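Local coordinates for protein 6-phosphogluconate dehydratase (Shewanella oneidensis, PDB 2GP4) that catalyses the dehydration of 6-phosphogluconate to 2-keto-3-deoxy-6-phosphogluconate, probably as a step of the Entner-Doudoroff pathway, at residues A[274-279]-A[405-410]. Residues are numbered along the deposited sequence; the frame is centred on the assembly and turned at random.
Sequences REALNK and PKLLDG
Pro-405 opens the segment 405-410 and meets Leu-277. Its ring carbon CB lies 3.9 Å from Leu-277 CD2. The two side chains cross at about a right angle. Leu-277 holds CG anti to its own carbonyl carbon (chi1 -70°), and this brings the branch up to the proline although the CB bond does not aim there. Trp-414 of strand 411-416 touches both residues and adds an aromatic group to this apolar patch. Lys-406 comes next, and its CB bond points away from the helix. Its NZ is hydrogen-bonded to the carbonyl of Leu-228, and its backbone pairs with Arg-413. That pairing belongs to a two-stranded antiparallel beta hairpin, 403-408 with 411-416, packed against one side of helix 272-287. The centre of the contact is about 29 Å from the centre of the chain, and the segment 274-279 falls within the N-terminal family region of the dehydratase. The CB bond of Leu-407 again points toward the helix. With CG anti to the backbone N (chi1 -166°), the CD1 branch extends to the CB of Ala-276 at 4.1 Å. The CA atoms of Ala-276 and Leu-407 are 7.9 Å apart, the nearest CA pair across the segments, and no hydrogen bond joins the two segments. Leu-407 also touches Pro-272 and Leu-273, about one turn back on the same helix. After Leu-408 the turn at Asp-409 and Gly-410 links strands 403-408 and 411-416.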
loop_
_atom_site.group_PDB
_atom_site.type_symbol
_atom_site.label_atom_id
_atom_site.label_comp_id
_atom_site.label_asym_id
_atom_site.label_seq_id
_atom_site.Cartn_x
_atom_site.Cartn_y
_atom_site.Cartn_z
ATOM N N ARG A 274 -10.893 -22.814 5.400
ATOM C CA ARG A 274 -10.124 -22.379 4.236
ATOM C C ARG A 274 -10.468 -23.221 3.006
ATOM O O ARG A 274 -10.596 -22.686 1.905
ATOM C CB ARG A 274 -8.613 -22.403 4.536
ATOM C CG ARG A 274 -7.680 -22.323 3.323
ATOM C CD ARG A 274 -7.754 -20.995 2.577
ATOM N NE ARG A 274 -7.255 -19.872 3.364
ATOM C CZ ARG A 274 -7.973 -18.803 3.697
ATOM N NH1 ARG A 274 -9.237 -18.685 3.309
ATOM N NH2 ARG A 274 -7.420 -17.836 4.416
ATOM N N GLU A 275 -10.646 -24.528 3.193
ATOM C CA GLU A 275 -11.060 -25.376 2.082
ATOM C C GLU A 275 -12.436 -24.964 1.564
ATOM O O GLU A 275 -12.632 -24.857 0.358
ATOM C CB GLU A 275 -11.029 -26.867 2.439
ATOM C CG GLU A 275 -10.954 -27.757 1.193
ATOM C CD GLU A 275 -10.893 -29.247 1.494
ATOM O OE1 GLU A 275 -10.046 -29.670 2.314
ATOM O OE2 GLU A 275 -11.689 -29.999 0.888
ATOM N N ALA A 276 -13.369 -24.712 2.481
ATOM C CA ALA A 276 -14.718 -24.268 2.121
ATOM C C ALA A 276 -14.734 -22.900 1.423
ATOM O O ALA A 276 -15.495 -22.696 0.477
ATOM C CB ALA A 276 -15.623 -24.262 3.349
ATOM N N LEU A 277 -13.892 -21.977 1.890
ATOM C CA LEU A 277 -13.779 -20.643 1.294
ATOM C C LEU A 277 -13.178 -20.658 -0.110
ATOM O O LEU A 277 -13.499 -19.795 -0.927
ATOM C CB LEU A 277 -12.979 -19.703 2.195
ATOM C CG LEU A 277 -13.619 -19.256 3.513
ATOM C CD1 LEU A 277 -12.633 -18.416 4.299
ATOM C CD2 LEU A 277 -14.920 -18.492 3.295
ATOM N N ASN A 278 -12.310 -21.632 -0.382
ATOM C CA ASN A 278 -11.784 -21.845 -1.728
ATOM C C ASN A 278 -12.879 -22.324 -2.670
ATOM O O ASN A 278 -12.897 -21.963 -3.849
ATOM C CB ASN A 278 -10.626 -22.850 -1.720
ATOM C CG ASN A 278 -9.399 -22.340 -0.965
ATOM O OD1 ASN A 278 -9.166 -21.131 -0.849
ATOM N ND2 ASN A 278 -8.606 -23.270 -0.450
ATOM N N LYS A 279 -13.794 -23.130 -2.136
ATOM C CA LYS A 279 -14.904 -23.663 -2.917
ATOM C C LYS A 279 -15.915 -22.563 -3.222
ATOM O O LYS A 279 -16.437 -22.481 -4.337
ATOM C CB LYS A 279 -15.598 -24.815 -2.177
ATOM C CG LYS A 279 -14.671 -25.832 -1.514
ATOM C CD LYS A 279 -14.098 -26.844 -2.498
ATOM C CE LYS A 279 -13.381 -27.977 -1.771
ATOM N NZ LYS A 279 -14.304 -28.758 -0.894
ATOM N N PRO A 405 -16.890 -15.371 8.192
ATOM C CA PRO A 405 -17.173 -16.746 7.797
ATOM C C PRO A 405 -16.979 -17.735 8.941
ATOM O O PRO A 405 -16.081 -17.576 9.763
ATOM C CB PRO A 405 -16.164 -17.007 6.678
ATOM C CG PRO A 405 -15.031 -16.076 6.960
ATOM C CD PRO A 405 -15.611 -14.883 7.638
ATOM N N LYS A 406 -17.841 -18.743 8.980
ATOM C CA LYS A 406 -17.786 -19.795 9.983
ATOM C C LYS A 406 -18.107 -21.118 9.320
ATOM O O LYS A 406 -18.892 -21.165 8.373
ATOM C CB LYS A 406 -18.800 -19.538 11.109
ATOM C CG LYS A 406 -18.525 -18.314 11.976
ATOM C CD LYS A 406 -17.510 -18.597 13.068
ATOM C CE LYS A 406 -17.426 -17.426 14.029
ATOM N NZ LYS A 406 -16.147 -17.427 14.778
ATOM N N LEU A 407 -17.505 -22.188 9.821
ATOM C CA LEU A 407 -17.849 -23.525 9.377
ATOM C C LEU A 407 -18.589 -24.244 10.506
ATOM O O LEU A 407 -17.976 -24.895 11.357
ATOM C CB LEU A 407 -16.595 -24.285 8.935
ATOM C CG LEU A 407 -16.760 -25.582 8.142
ATOM C CD1 LEU A 407 -17.481 -25.359 6.819
ATOM C CD2 LEU A 407 -15.392 -26.215 7.911
ATOM N N LEU A 408 -19.913 -24.100 10.507
ATOM C CA LEU A 408 -20.758 -24.621 11.582
ATOM C C LEU A 408 -21.490 -25.886 11.147
ATOM O O LEU A 408 -22.255 -25.868 10.183
ATOM C CB LEU A 408 -21.763 -23.561 12.049
ATOM C CG LEU A 408 -21.262 -22.144 12.371
ATOM C CD1 LEU A 408 -22.427 -21.180 12.558
ATOM C CD2 LEU A 408 -20.366 -22.121 13.589
ATOM N N ASP A 409 -21.249 -26.977 11.872
ATOM C CA ASP A 409 -21.754 -28.308 11.506
ATOM C C ASP A 409 -21.432 -28.667 10.046
ATOM O O ASP A 409 -22.260 -29.241 9.331
ATOM C CB ASP A 409 -23.256 -28.434 11.803
ATOM C CG ASP A 409 -23.562 -28.400 13.292
ATOM O OD1 ASP A 409 -22.913 -29.145 14.059
ATOM O OD2 ASP A 409 -24.457 -27.631 13.697
ATOM N N GLY A 410 -20.219 -28.306 9.623
ATOM C CA GLY A 410 -19.737 -28.581 8.275
ATOM C C GLY A 410 -20.269 -27.628 7.219
ATOM O O GLY A 410 -19.886 -27.715 6.054
#